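Local coordinates for protein phospholipase C-beta (PLC-beta) (Sepia officinalis, PDB 3QR0) that belongs to the phospholipase C-beta family and combines PH, EF-hand-like, TIM-barrel and C2 domains in one calcium-binding chain, at residues P557-D562 / D633-P638. Numbering follows the deposited sequence. Where two conformers were deposited one is given.
Sequences PEDFVD and DKRFDP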
loop_
_atom_site.group_PDB
_atom_site.type_symbol
_atom_site.label_atom_id
_atom_site.label_comp_id
_atom_site.label_asym_id
_atom_site.label_seq_id
_atom_site.Cartn_x
_atom_site.Cartn_y
_atom_site.Cartn_z
ATOM N N PRO A 557 -12.202 -27.501 5.838
ATOM C CA PRO A 557 -11.354 -26.351 6.130
ATOM C C PRO A 557 -9.933 -26.724 6.567
ATOM O O PRO A 557 -8.972 -26.097 6.111
ATOM C CB PRO A 557 -12.101 -25.631 7.264
ATOM C CG PRO A 557 -13.012 -26.633 7.843
ATOM C CD PRO A 557 -13.359 -27.587 6.749
ATOM N N GLU A 558 -9.810 -27.730 7.437
ATOM C CA GLU A 558 -8.502 -28.180 7.922
ATOM C C GLU A 558 -7.634 -28.733 6.794
ATOM O O GLU A 558 -6.438 -28.441 6.725
ATOM C CB GLU A 558 -8.655 -29.244 9.014
ATOM C CG GLU A 558 -9.408 -28.782 10.248
ATOM C CD GLU A 558 -10.868 -29.188 10.237
ATOM O OE1 GLU A 558 -11.424 -29.430 9.142
ATOM O OE2 GLU A 558 -11.461 -29.269 11.335
ATOM N N ASP A 559 -8.239 -29.526 5.912
ATOM C CA ASP A 559 -7.528 -30.078 4.756
ATOM C C ASP A 559 -7.064 -28.985 3.785
ATOM O O ASP A 559 -6.007 -29.114 3.165
ATOM C CB ASP A 559 -8.401 -31.075 3.992
ATOM C CG ASP A 559 -8.761 -32.312 4.812
ATOM O OD1 ASP A 559 -8.109 -32.591 5.839
ATOM O OD2 ASP A 559 -9.710 -33.015 4.410
ATOM N N PHE A 560 -7.855 -27.916 3.661
ATOM C CA PHE A 560 -7.508 -26.799 2.784
ATOM C C PHE A 560 -6.228 -26.137 3.301
ATOM O O PHE A 560 -5.293 -25.892 2.536
ATOM C CB PHE A 560 -8.656 -25.779 2.720
ATOM C CG PHE A 560 -8.724 -24.978 1.438
ATOM C CD1 PHE A 560 -7.639 -24.872 0.565
ATOM C CD2 PHE A 560 -9.886 -24.281 1.129
ATOM C CE1 PHE A 560 -7.736 -24.123 -0.600
ATOM C CE2 PHE A 560 -9.979 -23.523 -0.035
ATOM C CZ PHE A 560 -8.905 -23.445 -0.897
ATOM N N VAL A 561 -6.190 -25.865 4.605
ATOM C CA VAL A 561 -4.996 -25.302 5.239
ATOM C C VAL A 561 -3.769 -26.206 5.030
ATOM O O VAL A 561 -2.687 -25.715 4.717
ATOM C CB VAL A 561 -5.226 -25.054 6.748
ATOM C CG1 VAL A 561 -3.928 -24.665 7.449
ATOM C CG2 VAL A 561 -6.298 -23.973 6.958
ATOM N N ASP A 562 -3.953 -27.518 5.177
ATOM C CA ASP A 562 -2.855 -28.473 4.999
ATOM C C ASP A 562 -2.357 -28.528 3.552
ATOM O O ASP A 562 -1.155 -28.570 3.309
ATOM C CB ASP A 562 -3.273 -29.877 5.446
ATOM C CG ASP A 562 -3.216 -30.069 6.963
ATOM O OD1 ASP A 562 -3.542 -31.186 7.408
ATOM O OD2 ASP A 562 -2.854 -29.131 7.705
ATOM N N ASP A 633 2.614 -30.797 10.946
ATOM C CA ASP A 633 1.978 -31.706 11.911
ATOM C C ASP A 633 0.778 -31.091 12.650
ATOM O O ASP A 633 0.130 -31.775 13.446
ATOM C CB ASP A 633 3.014 -32.253 12.917
ATOM C CG ASP A 633 3.820 -31.156 13.611
ATOM O OD1 ASP A 633 4.151 -30.142 12.960
ATOM O OD2 ASP A 633 4.147 -31.319 14.809
ATOM N N LYS A 634 0.468 -29.822 12.373
ATOM C CA LYS A 634 -0.630 -29.126 13.058
ATOM C C LYS A 634 -1.894 -29.076 12.195
ATOM O O LYS A 634 -1.823 -28.808 10.994
ATOM C CB LYS A 634 -0.205 -27.703 13.443
ATOM C CG LYS A 634 -0.965 -27.134 14.643
ATOM C CD LYS A 634 -0.651 -25.662 14.871
ATOM C CE LYS A 634 -0.899 -25.241 16.319
ATOM N NZ LYS A 634 -2.258 -25.606 16.811
ATOM N N ARG A 635 -3.040 -29.349 12.813
ATOM C CA ARG A 635 -4.341 -29.179 12.174
ATOM C C ARG A 635 -4.944 -27.873 12.669
ATOM O O ARG A 635 -4.915 -27.598 13.869
ATOM C CB ARG A 635 -5.278 -30.342 12.509
ATOM C CG ARG A 635 -4.862 -31.674 11.907
ATOM C CD ARG A 635 -5.165 -31.742 10.413
ATOM N NE ARG A 635 -6.542 -32.147 10.136
ATOM C CZ ARG A 635 -7.050 -32.315 8.916
ATOM N NH1 ARG A 635 -6.309 -32.104 7.836
ATOM N NH2 ARG A 635 -8.314 -32.692 8.773
ATOM N N PHE A 636 -5.475 -27.076 11.744
ATOM C CA PHE A 636 -6.044 -25.768 12.072
ATOM C C PHE A 636 -7.364 -25.529 11.335
ATOM O O PHE A 636 -7.412 -25.576 10.108
ATOM C CB PHE A 636 -5.052 -24.658 11.729
ATOM C CG PHE A 636 -5.624 -23.273 11.863
ATOM C CD1 PHE A 636 -6.084 -22.817 13.090
ATOM C CD2 PHE A 636 -5.714 -22.429 10.762
ATOM C CE1 PHE A 636 -6.614 -21.541 13.224
ATOM C CE2 PHE A 636 -6.244 -21.151 10.886
ATOM C CZ PHE A 636 -6.697 -20.708 12.127
ATOM N N ASP A 637 -8.425 -25.288 12.103
ATOM C CA ASP A 637 -9.731 -24.943 11.560
ATOM C C ASP A 637 -9.895 -23.421 11.657
ATOM O O ASP A 637 -10.051 -22.886 12.757
ATOM C CB ASP A 637 -10.833 -25.672 12.343
ATOM C CG ASP A 637 -12.232 -25.373 11.825
ATOM O OD1 ASP A 637 -12.380 -24.591 10.861
ATOM O OD2 ASP A 637 -13.196 -25.936 12.390
ATOM N N PRO A 638 -9.839 -22.714 10.511
ATOM C CA PRO A 638 -9.997 -21.260 10.533
ATOM C C PRO A 638 -11.374 -20.764 10.976
ATOM O O PRO A 638 -11.536 -19.572 11.200
ATOM C CB PRO A 638 -9.724 -20.849 9.080
ATOM C CG PRO A 638 -9.927 -22.065 8.288
ATOM C CD PRO A 638 -9.499 -23.192 9.159
HETATM O O HOH W 1 -5.055 -28.145 9.092
#
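Arg635 reaches from an extended loop to two acidic side chains one helical turn apart, Asp559 and Asp562, and illustrates how a single guanidinium can bridge successive turns. Its NH1 and NH2 converge end-on upon one oxygen, Asp559 OD1, with NH1 at 2.7 Å, while NH1 also donates to Asp562 OD1 at 2.9 Å and 159°. Bends at chi2 and chi3 (-76° and -84°) fold the arginine back over the helix, where Glu558 CB sits above the centre of the guanidinium face, 3.5 Å from Arg635 CZ. The other oxygen of Asp562, OD2, is paired with Lys565 in a further salt bridge.

A water links Glu558 O and the Asp562 carboxylate to the backbone N of Phe636, donating to Glu558 O and Asp562 OD2 and accepting from Phe636 N. Phe636 O is buried with no hydrogen-bond donor in the model; it takes a CA-H...O contact from Glu558 CA at 3.6 Å, and Val561 CG2 packs nearby.

The apolar part of the contact is made by Val561 and Pro557: Val561 CG2 touches Phe636 CD2 and Pro638 CD, and Pro557 CB also meets Pro638 CD. Outside the two segments, Phe636 makes an edge-to-face (T-shaped) contact with Phe628.

The three charged residues form a salt-bridge network that joins the loop between helix 627-630 and strand 650-660 to the short helix 557-563, in the Y region of the TIM barrel.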